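PDB 3KTA: chromosome partition protein Smc from Pyrococcus furiosus, which probably acts in chromosome condensation and partitioning, binding and hydrolysing ATP through ABC-type head domains built from its two termini. Local coordinates for residues G38-G43 against V143-I148; I42-L47 against K56-S61. All coordinates share one frame; numbering follows the deposited sequence.

Contact 1. Residues G38-G43 against V143-I148; sequences GKSNIG and VLQGDI. With MG (magnesium ion), chain F; AP5 (bis(adenosine)-5'-pentaphosphate), chain E.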
ATOM      1  N   GLY A  38      -1.692  10.769 -13.066  1.00 14.87           N
ATOM      2  CA  GLY A  38      -0.802  11.053 -11.942  1.00 13.81           C
ATOM      3  C   GLY A  38      -1.109  10.342 -10.620  1.00 15.75           C
ATOM      4  O   GLY A  38      -0.646  10.776  -9.555  1.00 15.99           O
ATOM      5  N   LYS A  39      -1.880   9.260 -10.667  1.00 11.93           N
ATOM      6  CA  LYS A  39      -2.308   8.582  -9.436  1.00 12.55           C
ATOM      7  C   LYS A  39      -1.147   7.909  -8.695  1.00 13.54           C
ATOM      8  O   LYS A  39      -0.932   8.143  -7.487  1.00 12.07           O
ATOM      9  CB  LYS A  39      -3.429   7.578  -9.743  1.00 11.38           C
ATOM     10  CG  LYS A  39      -4.654   8.221 -10.403  1.00 14.06           C
ATOM     11  CD  LYS A  39      -5.737   7.167 -10.675  1.00 13.79           C
ATOM     12  CE  LYS A  39      -5.240   6.021 -11.564  1.00 14.61           C
ATOM     13  NZ  LYS A  39      -5.026   6.435 -12.978  1.00 15.60           N
ATOM     14  N   SER A  40      -0.383   7.079  -9.395  1.00 13.63           N
ATOM     15  CA  SER A  40       0.705   6.361  -8.738  1.00 13.63           C
ATOM     16  C   SER A  40       1.758   7.316  -8.185  1.00 13.79           C
ATOM     17  O   SER A  40       2.437   6.987  -7.223  1.00 12.86           O
ATOM     18  CB  SER A  40       1.364   5.371  -9.679  1.00 15.36           C
ATOM     19  OG  SER A  40       0.441   4.357 -10.017  1.00 12.35           O
ATOM     20  N   ASN A  41       1.906   8.474  -8.814  1.00 12.15           N
ATOM     21  CA  ASN A  41       2.842   9.487  -8.311  1.00 14.55           C
ATOM     22  C   ASN A  41       2.542   9.913  -6.864  1.00 14.84           C
ATOM     23  O   ASN A  41       3.445  10.310  -6.128  1.00 13.61           O
ATOM     24  CB  ASN A  41       2.864  10.713  -9.236  1.00 14.43           C
ATOM     25  CG  ASN A  41       3.582  10.447 -10.546  1.00 14.75           C
ATOM     26  OD1 ASN A  41       4.286   9.445 -10.701  1.00 14.37           O
ATOM     27  ND2 ASN A  41       3.416  11.362 -11.494  1.00 15.47           N
ATOM     28  N   ILE A  42       1.274   9.861  -6.465  1.00 12.43           N
ATOM     29  CA  ILE A  42       0.919  10.120  -5.062  1.00 15.03           C
ATOM     30  C   ILE A  42       1.521   9.059  -4.143  1.00 13.26           C
ATOM     31  O   ILE A  42       2.060   9.373  -3.085  1.00 12.62           O
ATOM     32  CB  ILE A  42      -0.605  10.190  -4.870  1.00 13.83           C
ATOM     33  CG1 ILE A  42      -1.192  11.319  -5.716  1.00 12.21           C
ATOM     34  CG2 ILE A  42      -0.957  10.333  -3.382  1.00 15.87           C
ATOM     35  CD1 ILE A  42      -2.714  11.369  -5.669  1.00 15.35           C
ATOM     36  N   GLY A  43       1.436   7.795  -4.545  1.00 10.38           N
ATOM     37  CA  GLY A  43       2.133   6.740  -3.843  1.00 13.52           C
ATOM     38  C   GLY A  43       3.625   7.000  -3.799  1.00 13.84           C
ATOM     39  O   GLY A  43       4.267   6.753  -2.781  1.00 13.39           O
ATOM     40  N   VAL A 143       1.710  -1.753  -1.372  1.00 14.82           N
ATOM     41  CA  VAL A 143       1.656  -2.625  -2.542  1.00 14.94           C
ATOM     42  C   VAL A 143       1.586  -1.785  -3.807  1.00 13.85           C
ATOM     43  O   VAL A 143       0.525  -1.246  -4.162  1.00 16.18           O
ATOM     44  CB  VAL A 143       0.451  -3.594  -2.489  1.00 14.26           C
ATOM     45  CG1 VAL A 143       0.482  -4.545  -3.690  1.00 17.41           C
ATOM     46  CG2 VAL A 143       0.439  -4.383  -1.160  1.00 14.46           C
ATOM     47  N   LEU A 144       2.726  -1.650  -4.480  1.00 15.65           N
ATOM     48  CA  LEU A 144       2.834  -0.764  -5.638  1.00 15.80           C
ATOM     49  C   LEU A 144       2.155  -1.387  -6.851  1.00 14.34           C
ATOM     50  O   LEU A 144       1.830  -2.581  -6.855  1.00 16.36           O
ATOM     51  CB  LEU A 144       4.303  -0.442  -5.939  1.00 17.62           C
ATOM     52  CG  LEU A 144       5.084   0.162  -4.762  1.00 18.77           C
ATOM     53  CD1 LEU A 144       6.550   0.285  -5.128  1.00 24.04           C
ATOM     54  CD2 LEU A 144       4.488   1.506  -4.336  1.00 21.24           C
ATOM     55  N   GLN A 145       1.935  -0.572  -7.873  1.00 14.27           N
ATOM     56  CA  GLN A 145       1.202  -1.035  -9.046  1.00 14.00           C
ATOM     57  C   GLN A 145       1.849  -2.287  -9.643  1.00 19.87           C
ATOM     58  O   GLN A 145       3.067  -2.340  -9.844  1.00 17.93           O
ATOM     59  CB  GLN A 145       1.120   0.078 -10.080  1.00 15.19           C
ATOM     60  CG  GLN A 145       0.211  -0.281 -11.264  1.00 16.91           C
ATOM     61  CD  GLN A 145      -0.208   0.939 -12.060  1.00 17.29           C
ATOM     62  OE1 GLN A 145       0.114   2.068 -11.705  1.00 16.30           O
ATOM     63  NE2 GLN A 145      -0.927   0.716 -13.157  1.00 16.99           N
ATOM     64  N   GLY A 146       1.025  -3.299  -9.898  1.00 17.97           N
ATOM     65  CA  GLY A 146       1.496  -4.537 -10.490  1.00 21.34           C
ATOM     66  C   GLY A 146       2.229  -5.485  -9.555  1.00 22.79           C
ATOM     67  O   GLY A 146       2.750  -6.508 -10.006  1.00 24.05           O
ATOM     68  N   ASP A 147       2.247  -5.178  -8.259  1.00 18.57           N
ATOM     69  CA  ASP A 147       3.102  -5.908  -7.331  1.00 18.88           C
ATOM     70  C   ASP A 147       2.339  -6.708  -6.265  1.00 19.65           C
ATOM     71  O   ASP A 147       2.948  -7.220  -5.326  1.00 21.04           O
ATOM     72  CB  ASP A 147       4.076  -4.932  -6.657  1.00 19.14           C
ATOM     73  CG  ASP A 147       5.409  -5.569  -6.313  0.66 24.63           C
ATOM     74  OD1 ASP A 147       5.769  -6.591  -6.935  0.44 25.16           O
ATOM     75  OD2 ASP A 147       6.106  -5.037  -5.421  0.46 26.05           O
ATOM     76  N   ILE A 148       1.018  -6.829  -6.387  1.00 20.62           N
ATOM     77  CA  ILE A 148       0.280  -7.557  -5.346  1.00 21.77           C
ATOM     78  C   ILE A 148       0.758  -8.996  -5.193  1.00 22.13           C
ATOM     79  O   ILE A 148       0.757  -9.542  -4.091  1.00 21.12           O
ATOM     80  CB  ILE A 148      -1.255  -7.537  -5.532  1.00 24.65           C
ATOM     81  CG1 ILE A 148      -1.929  -8.287  -4.376  1.00 21.03           C
ATOM     82  CG2 ILE A 148      -1.641  -8.157  -6.848  1.00 26.99           C
ATOM     83  CD1 ILE A 148      -1.734  -7.654  -2.988  1.00 23.00           C
TER
HETATM   84 MG    MG F 184      -0.438   4.061 -11.913  1.00 14.32          MG
HETATM   85  PA  AP5 E 183       2.289   3.706 -18.753  1.00 27.38           P
HETATM   86  O1A AP5 E 183       1.698   4.201 -20.057  1.00 28.62           O
HETATM   87  O2A AP5 E 183       3.747   4.057 -18.615  1.00 30.15           O
HETATM   88  O3A AP5 E 183       1.539   4.335 -17.460  1.00 23.04           O
HETATM   89  PB  AP5 E 183      -0.031   4.572 -17.388  1.00 27.96           P
HETATM   90  O1B AP5 E 183      -0.764   3.439 -18.079  1.00 28.80           O
HETATM   91  O2B AP5 E 183      -0.426   5.950 -17.842  1.00 22.92           O
HETATM   92  O3B AP5 E 183      -0.035   4.431 -15.781  1.00 20.64           O
HETATM   93  PG  AP5 E 183      -1.322   4.735 -14.943  1.00 20.43           P
HETATM   94  O1G AP5 E 183      -2.549   4.553 -15.815  1.00 24.94           O
HETATM   95  O2G AP5 E 183      -1.281   3.794 -13.781  1.00 15.13           O
HETATM   96  O3G AP5 E 183      -1.160   6.277 -14.639  1.00 18.20           O
HETATM   97  PD  AP5 E 183      -1.143   7.037 -13.246  1.00 15.36           P
HETATM   98  O1D AP5 E 183      -2.428   7.784 -13.064  1.00 14.71           O
HETATM   99  O2D AP5 E 183      -0.746   6.151 -12.091  1.00 14.10           O
HETATM  100  O3D AP5 E 183       0.006   8.118 -13.592  1.00 16.46           O
HETATM  101  PE  AP5 E 183       1.448   8.245 -12.869  1.00 15.42           P
HETATM  102  O1E AP5 E 183       1.197   8.620 -11.427  1.00 16.51           O
HETATM  103  O2E AP5 E 183       2.278   7.040 -13.126  1.00 14.05           O
HETATM  104  O5F AP5 E 183       2.020   2.130 -18.559  1.00 23.61           O
HETATM  105  C5F AP5 E 183       2.822   1.110 -19.125  1.00 25.22           C
HETATM  106  C4F AP5 E 183       2.297  -0.283 -18.771  1.00 23.63           C
HETATM  107  O4F AP5 E 183       2.621  -0.571 -17.422  1.00 23.31           O
HETATM  108  C3F AP5 E 183       0.783  -0.402 -18.866  1.00 23.20           C
HETATM  109  O3F AP5 E 183       0.432  -1.761 -19.032  1.00 23.68           O
HETATM  110  C2F AP5 E 183       0.335   0.021 -17.484  1.00 23.90           C
HETATM  111  O2F AP5 E 183      -0.899  -0.566 -17.130  1.00 21.67           O
HETATM  112  C1F AP5 E 183       1.468  -0.477 -16.598  1.00 22.35           C
HETATM  113  N9A AP5 E 183       1.809   0.478 -15.533  1.00 20.15           N
HETATM  114  C8A AP5 E 183       1.466   1.801 -15.459  1.00 21.41           C
HETATM  115  N7A AP5 E 183       2.010   2.320 -14.337  1.00 18.78           N
HETATM  116  C5A AP5 E 183       2.689   1.346 -13.691  1.00 19.26           C
HETATM  117  C6A AP5 E 183       3.409   1.334 -12.505  1.00 20.49           C
HETATM  118  N6A AP5 E 183       3.410   2.402 -11.702  1.00 18.50           N
HETATM  119  N1A AP5 E 183       3.999   0.162 -12.099  1.00 20.55           N
HETATM  120  C2A AP5 E 183       3.884  -0.987 -12.860  1.00 23.87           C
HETATM  121  N3A AP5 E 183       3.166  -0.976 -14.036  1.00 22.70           N
HETATM  122  C4A AP5 E 183       2.572   0.177 -14.439  1.00 19.79           C
HETATM  123  O5J AP5 E 183       1.961   9.564 -13.634  1.00 15.27           O
HETATM  124  C5J AP5 E 183       2.591   9.471 -14.898  1.00 18.73           C
HETATM  125  C4J AP5 E 183       2.840  10.892 -15.369  1.00 15.74           C
HETATM  126  O4J AP5 E 183       3.735  11.526 -14.458  1.00 16.78           O
HETATM  127  C3J AP5 E 183       3.515  10.908 -16.745  1.00 19.46           C
HETATM  128  O3J AP5 E 183       2.862  11.850 -17.560  1.00 21.10           O
HETATM  129  C2J AP5 E 183       4.910  11.380 -16.413  1.00 21.26           C
HETATM  130  O2J AP5 E 183       5.545  12.032 -17.501  1.00 21.74           O
HETATM  131  C1J AP5 E 183       4.657  12.280 -15.213  1.00 16.94           C
HETATM  132  N9B AP5 E 183       5.919  12.537 -14.507  1.00 18.65           N
HETATM  133  C8B AP5 E 183       6.734  11.670 -13.831  1.00 19.01           C
HETATM  134  N7B AP5 E 183       7.800  12.359 -13.363  1.00 20.38           N
HETATM  135  C5B AP5 E 183       7.663  13.653 -13.746  1.00 19.71           C
HETATM  136  C6B AP5 E 183       8.446  14.786 -13.561  1.00 20.02           C
HETATM  137  N6B AP5 E 183       9.642  14.688 -12.992  1.00 23.57           N
HETATM  138  N1B AP5 E 183       8.017  15.973 -14.091  1.00 18.32           N
HETATM  139  C2B AP5 E 183       6.842  16.075 -14.804  1.00 18.94           C
HETATM  140  N3B AP5 E 183       6.071  14.946 -14.984  1.00 19.93           N
HETATM  141  C4B AP5 E 183       6.489  13.771 -14.465  1.00 20.44           C
HETATM  142  O   HOH W   1       1.521   4.480 -12.786  1.00 15.98           O
HETATM  143  O   HOH W   2      -2.231   3.699 -10.907  1.00 13.00           O
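Gln145 lies lengthwise over one face of an adenine of bis(adenosine)-5'-pentaphosphate, its CD 3.3 Å from ring atom C5A, and its amide reaches past the base to the hydroxyl of Ser40. The oxygens Gln145 OE1 and Ser40 OG come within 2.9 Å of each other, yet no hydrogen bond joins them, because both coordinate the same magnesium ion. Each sits 2.1 Å from the metal as a neighbouring corner of an octahedron completed by ligand oxygens O2G and O2D and two waters. An extended glutamine suits this place: with CG anti to the backbone N (chi1 -173°), the chain spans the gap between its loop and the helix. Its amide then works at both ends, OE1 on the metal and NE2 donating to phosphate oxygen O2G at 3.2 Å. Ser40 OG also bonds to Asp93 of the second Smc chain, so that chain contributes to the second shell of the ion. Around the next phosphate, backbone amides and a lysine do the gripping: Lys39 N and NZ each reach O1D at 2.9 Å, while Ser40 N points to O2D at a fairly straight 163°. Gly38, at phi 119°, takes a backbone shape in which a side chain would strike the carbonyl O before it, suiting glycine. This is the P-loop (Walker A) at the start of helix 39-49, and Gln145 fits the Q-loop glutamine of ABC ATPases. Metal, lysine and helix start would all draw charge off the bridging phosphates, and because Gln145 and Ser40 share the magnesium, the loop's position is probably linked to nucleotide occupancy.

Contact 2. Residues I42-L47 against K56-S61; sequences IGDAIL and KAMRAS. With AP5 (bis(adenosine)-5'-pentaphosphate), chain E.
Arg59 and Asp44 cross at about a right angle, their guanidinium and carboxylate planes turned 44° apart, so the salt bridge between them is a single-point contact. Arg59 NH2 meets Asp44 OD2 at 2.8 Å on the syn side of the carboxylate, with the donor 20° out of its plane. The bend at chi3 (-66°) in the otherwise extended Arg59 brings the guanidinium round toward the phosphates. There NH1 gives a hydrogen bond of 2.8 Å to O2E of bis(adenosine)-5'-pentaphosphate, and NH2 adds a weak one to the same oxygen. Amino nitrogen N6A of the ligand stands over one guanidinium face, near its rim. At the group's NE edge a water, lying in the guanidinium plane, accepts from Arg59 NE and donates to Asp44 OD1, 2.7 Å away, and to Ala57 O. Arginine suits the place because one flat group serves carboxylate, phosphate oxygen and water together, and Asp44 directs its carboxylate toward the loop. Asp44 OD2 also pairs with Lys13, which bonds to the backbone O of Met58 as well.

Behind this polar cluster the contact turns apolar. Leu47 and the selenomethionine at position 58 lie alongside each other, running opposite ways, Leu47 CD1 touching Met58 CG at 4.0 Å; Phe48 and Ile63 also pack on the bent Met58 chain. Helix 39-49 thus holds the loop that follows it over the nucleotide, an arrangement consistent with the R-loop arginine of SMC heads. One carboxylate shared by arginine and lysine would offset part of their charge and probably steadies Arg59 at the phosphate.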
ATOM      1  N   ILE A  42       1.274   9.861  -6.465  1.00 12.43           N
ATOM      2  CA  ILE A  42       0.919  10.120  -5.062  1.00 15.03           C
ATOM      3  C   ILE A  42       1.521   9.059  -4.143  1.00 13.26           C
ATOM      4  O   ILE A  42       2.060   9.373  -3.085  1.00 12.62           O
ATOM      5  CB  ILE A  42      -0.605  10.190  -4.870  1.00 13.83           C
ATOM      6  CG1 ILE A  42      -1.192  11.319  -5.716  1.00 12.21           C
ATOM      7  CG2 ILE A  42      -0.957  10.333  -3.382  1.00 15.87           C
ATOM      8  CD1 ILE A  42      -2.714  11.369  -5.669  1.00 15.35           C
ATOM      9  N   GLY A  43       1.436   7.795  -4.545  1.00 10.38           N
ATOM     10  CA  GLY A  43       2.133   6.740  -3.843  1.00 13.52           C
ATOM     11  C   GLY A  43       3.625   7.000  -3.799  1.00 13.84           C
ATOM     12  O   GLY A  43       4.267   6.753  -2.781  1.00 13.39           O
ATOM     13  N   ASP A  44       4.190   7.492  -4.900  1.00 12.67           N
ATOM     14  CA  ASP A  44       5.627   7.742  -4.914  1.00 12.40           C
ATOM     15  C   ASP A  44       6.005   8.865  -3.946  1.00 12.67           C
ATOM     16  O   ASP A  44       7.103   8.844  -3.372  1.00 14.17           O
ATOM     17  CB  ASP A  44       6.118   8.065  -6.330  1.00 12.86           C
ATOM     18  CG  ASP A  44       5.977   6.890  -7.271  0.76 15.26           C
ATOM     19  OD1 ASP A  44       6.037   5.739  -6.787  1.00 16.60           O
ATOM     20  OD2 ASP A  44       5.799   7.124  -8.485  0.79 16.58           O
ATOM     21  N   ALA A  45       5.095   9.819  -3.755  1.00 13.59           N
ATOM     22  CA  ALA A  45       5.318  10.899  -2.781  1.00 13.53           C
ATOM     23  C   ALA A  45       5.446  10.320  -1.380  1.00 14.27           C
ATOM     24  O   ALA A  45       6.269  10.772  -0.579  1.00 14.49           O
ATOM     25  CB  ALA A  45       4.196  11.935  -2.854  1.00 12.75           C
ATOM     26  N   ILE A  46       4.648   9.304  -1.084  1.00 11.32           N
ATOM     27  CA  ILE A  46       4.726   8.623   0.204  1.00 12.04           C
ATOM     28  C   ILE A  46       6.047   7.859   0.356  1.00 14.95           C
ATOM     29  O   ILE A  46       6.718   7.982   1.378  1.00 14.73           O
ATOM     30  CB  ILE A  46       3.521   7.698   0.417  1.00 11.84           C
ATOM     31  CG1 ILE A  46       2.236   8.534   0.433  1.00 14.55           C
ATOM     32  CG2 ILE A  46       3.704   6.859   1.705  1.00 13.74           C
ATOM     33  CD1 ILE A  46       0.963   7.695   0.398  1.00 13.51           C
ATOM     34  N   LEU A  47       6.424   7.081  -0.657  1.00 11.77           N
ATOM     35  CA  LEU A  47       7.710   6.388  -0.628  1.00 14.59           C
ATOM     36  C   LEU A  47       8.858   7.377  -0.388  1.00 16.77           C
ATOM     37  O   LEU A  47       9.794   7.115   0.397  1.00 16.61           O
ATOM     38  CB  LEU A  47       7.957   5.675  -1.962  1.00 16.10           C
ATOM     39  CG  LEU A  47       7.033   4.496  -2.264  1.00 22.37           C
ATOM     40  CD1 LEU A  47       7.397   3.881  -3.613  1.00 23.11           C
ATOM     41  CD2 LEU A  47       7.132   3.469  -1.172  1.00 27.43           C
ATOM     42  N   LYS A  56      14.633   3.918  -8.617  1.00 28.71           N
ATOM     43  CA  LYS A  56      13.984   2.948  -9.497  1.00 31.66           C
ATOM     44  C   LYS A  56      12.613   2.520  -8.970  1.00 29.14           C
ATOM     45  O   LYS A  56      11.672   2.344  -9.750  1.00 28.13           O
ATOM     46  CB  LYS A  56      14.881   1.725  -9.704  1.00 33.87           C
ATOM     47  N   ALA A  57      12.491   2.370  -7.652  1.00 26.65           N
ATOM     48  CA  ALA A  57      11.209   1.990  -7.056  1.00 28.58           C
ATOM     49  C   ALA A  57      10.143   3.045  -7.353  1.00 23.26           C
ATOM     50  O   ALA A  57       8.952   2.729  -7.439  1.00 24.06           O
ATOM     51  CB  ALA A  57      11.353   1.782  -5.548  1.00 27.74           C
HETATM   52  N   MSE A  58      10.586   4.290  -7.523  1.00 23.13           N
HETATM   53  CA  MSE A  58       9.701   5.417  -7.780  1.00 22.33           C
HETATM   54  C   MSE A  58       9.718   5.766  -9.266  1.00 21.78           C
HETATM   55  O   MSE A  58       9.262   6.845  -9.681  1.00 22.44           O
HETATM   56  CB  MSE A  58      10.121   6.614  -6.918  1.00 24.55           C
HETATM   57  CG  MSE A  58       9.931   6.358  -5.422  1.00 20.91           C
HETATM   58 SE   MSE A  58      10.583   7.780  -4.241  0.75 22.60          SE
HETATM   59  CE  MSE A  58      12.392   7.222  -4.085  1.00 22.68           C
ATOM     60  N   ARG A  59      10.255   4.836 -10.056  1.00 22.64           N
ATOM     61  CA  ARG A  59      10.257   4.933 -11.512  1.00 24.86           C
ATOM     62  C   ARG A  59      11.056   6.128 -12.032  1.00 28.42           C
ATOM     63  O   ARG A  59      10.691   6.757 -13.023  1.00 29.44           O
ATOM     64  CB  ARG A  59       8.824   4.944 -12.053  1.00 24.44           C
ATOM     65  CG  ARG A  59       8.094   3.635 -11.792  1.00 23.27           C
ATOM     66  CD  ARG A  59       6.642   3.740 -12.157  1.00 21.67           C
ATOM     67  NE  ARG A  59       5.965   4.693 -11.279  1.00 17.54           N
ATOM     68  CZ  ARG A  59       5.034   5.547 -11.678  1.00 19.41           C
ATOM     69  NH1 ARG A  59       4.649   5.580 -12.945  1.00 21.22           N
ATOM     70  NH2 ARG A  59       4.483   6.368 -10.798  1.00 16.25           N
ATOM     71  N   ALA A  60      12.154   6.421 -11.344  1.00 29.51           N
ATOM     72  CA  ALA A  60      13.087   7.454 -11.769  1.00 29.03           C
ATOM     73  C   ALA A  60      14.462   6.829 -11.983  1.00 27.06           C
ATOM     74  O   ALA A  60      14.827   5.868 -11.301  1.00 30.94           O
ATOM     75  CB  ALA A  60      13.161   8.551 -10.727  1.00 28.54           C
ATOM     76  N   SER A  61      15.223   7.366 -12.930  1.00 31.39           N
ATOM     77  CA  SER A  61      16.582   6.879 -13.159  1.00 31.80           C
ATOM     78  C   SER A  61      17.471   7.296 -11.998  1.00 32.31           C
ATOM     79  O   SER A  61      18.271   6.507 -11.495  1.00 31.73           O
ATOM     80  CB  SER A  61      17.146   7.409 -14.481  1.00 31.40           C
TER
HETATM   81  PA  AP5 E 183       2.289   3.706 -18.753  1.00 27.38           P
HETATM   82  O1A AP5 E 183       1.698   4.201 -20.057  1.00 28.62           O
HETATM   83  O2A AP5 E 183       3.747   4.057 -18.615  1.00 30.15           O
HETATM   84  O3A AP5 E 183       1.539   4.335 -17.460  1.00 23.04           O
HETATM   85  PB  AP5 E 183      -0.031   4.572 -17.388  1.00 27.96           P
HETATM   86  O1B AP5 E 183      -0.764   3.439 -18.079  1.00 28.80           O
HETATM   87  O2B AP5 E 183      -0.426   5.950 -17.842  1.00 22.92           O
HETATM   88  O3B AP5 E 183      -0.035   4.431 -15.781  1.00 20.64           O
HETATM   89  PG  AP5 E 183      -1.322   4.735 -14.943  1.00 20.43           P
HETATM   90  O1G AP5 E 183      -2.549   4.553 -15.815  1.00 24.94           O
HETATM   91  O2G AP5 E 183      -1.281   3.794 -13.781  1.00 15.13           O
HETATM   92  O3G AP5 E 183      -1.160   6.277 -14.639  1.00 18.20           O
HETATM   93  PD  AP5 E 183      -1.143   7.037 -13.246  1.00 15.36           P
HETATM   94  O1D AP5 E 183      -2.428   7.784 -13.064  1.00 14.71           O
HETATM   95  O2D AP5 E 183      -0.746   6.151 -12.091  1.00 14.10           O
HETATM   96  O3D AP5 E 183       0.006   8.118 -13.592  1.00 16.46           O
HETATM   97  PE  AP5 E 183       1.448   8.245 -12.869  1.00 15.42           P
HETATM   98  O1E AP5 E 183       1.197   8.620 -11.427  1.00 16.51           O
HETATM   99  O2E AP5 E 183       2.278   7.040 -13.126  1.00 14.05           O
HETATM  100  O5F AP5 E 183       2.020   2.130 -18.559  1.00 23.61           O
HETATM  101  C5F AP5 E 183       2.822   1.110 -19.125  1.00 25.22           C
HETATM  102  C4F AP5 E 183       2.297  -0.283 -18.771  1.00 23.63           C
HETATM  103  O4F AP5 E 183       2.621  -0.571 -17.422  1.00 23.31           O
HETATM  104  C3F AP5 E 183       0.783  -0.402 -18.866  1.00 23.20           C
HETATM  105  O3F AP5 E 183       0.432  -1.761 -19.032  1.00 23.68           O
HETATM  106  C2F AP5 E 183       0.335   0.021 -17.484  1.00 23.90           C
HETATM  107  O2F AP5 E 183      -0.899  -0.566 -17.130  1.00 21.67           O
HETATM  108  C1F AP5 E 183       1.468  -0.477 -16.598  1.00 22.35           C
HETATM  109  N9A AP5 E 183       1.809   0.478 -15.533  1.00 20.15           N
HETATM  110  C8A AP5 E 183       1.466   1.801 -15.459  1.00 21.41           C
HETATM  111  N7A AP5 E 183       2.010   2.320 -14.337  1.00 18.78           N
HETATM  112  C5A AP5 E 183       2.689   1.346 -13.691  1.00 19.26           C
HETATM  113  C6A AP5 E 183       3.409   1.334 -12.505  1.00 20.49           C
HETATM  114  N6A AP5 E 183       3.410   2.402 -11.702  1.00 18.50           N
HETATM  115  N1A AP5 E 183       3.999   0.162 -12.099  1.00 20.55           N
HETATM  116  C2A AP5 E 183       3.884  -0.987 -12.860  1.00 23.87           C
HETATM  117  N3A AP5 E 183       3.166  -0.976 -14.036  1.00 22.70           N
HETATM  118  C4A AP5 E 183       2.572   0.177 -14.439  1.00 19.79           C
HETATM  119  O5J AP5 E 183       1.961   9.564 -13.634  1.00 15.27           O
HETATM  120  C5J AP5 E 183       2.591   9.471 -14.898  1.00 18.73           C
HETATM  121  C4J AP5 E 183       2.840  10.892 -15.369  1.00 15.74           C
HETATM  122  O4J AP5 E 183       3.735  11.526 -14.458  1.00 16.78           O
HETATM  123  C3J AP5 E 183       3.515  10.908 -16.745  1.00 19.46           C
HETATM  124  O3J AP5 E 183       2.862  11.850 -17.560  1.00 21.10           O
HETATM  125  C2J AP5 E 183       4.910  11.380 -16.413  1.00 21.26           C
HETATM  126  O2J AP5 E 183       5.545  12.032 -17.501  1.00 21.74           O
HETATM  127  C1J AP5 E 183       4.657  12.280 -15.213  1.00 16.94           C
HETATM  128  N9B AP5 E 183       5.919  12.537 -14.507  1.00 18.65           N
HETATM  129  C8B AP5 E 183       6.734  11.670 -13.831  1.00 19.01           C
HETATM  130  N7B AP5 E 183       7.800  12.359 -13.363  1.00 20.38           N
HETATM  131  C5B AP5 E 183       7.663  13.653 -13.746  1.00 19.71           C
HETATM  132  C6B AP5 E 183       8.446  14.786 -13.561  1.00 20.02           C
HETATM  133  N6B AP5 E 183       9.642  14.688 -12.992  1.00 23.57           N
HETATM  134  N1B AP5 E 183       8.017  15.973 -14.091  1.00 18.32           N
HETATM  135  C2B AP5 E 183       6.842  16.075 -14.804  1.00 18.94           C
HETATM  136  N3B AP5 E 183       6.071  14.946 -14.984  1.00 19.93           N
HETATM  137  C4B AP5 E 183       6.489  13.771 -14.465  1.00 20.44           C
HETATM  138  O   HOH W   3       6.547   3.876  -8.604  1.00 17.83           O

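Contacts 1 and 2 start from the same helix, 39-49, and share Ile42 and Gly43, but use successive parts of it. Contact 1, at the helix start, joins residues far apart in sequence almost entirely through metal and ligand, with little direct protein surface and both touching residues buried. Contact 2, one turn on, is local in sequence and larger, a salt bridge beside apolar packing, buried at Asp44, Leu47 and Met58 but exposed at Ala57 and Arg59. They meet where Arg59 NH2 lies 3.1 Å from Asn41 OD1 and where Leu144 CD2 packs on Leu47 CD1. Magnesium and amide chemistry at 38-43/143-148 thus adjoins guanidinium chemistry at 42-47/56-61 on one ligand.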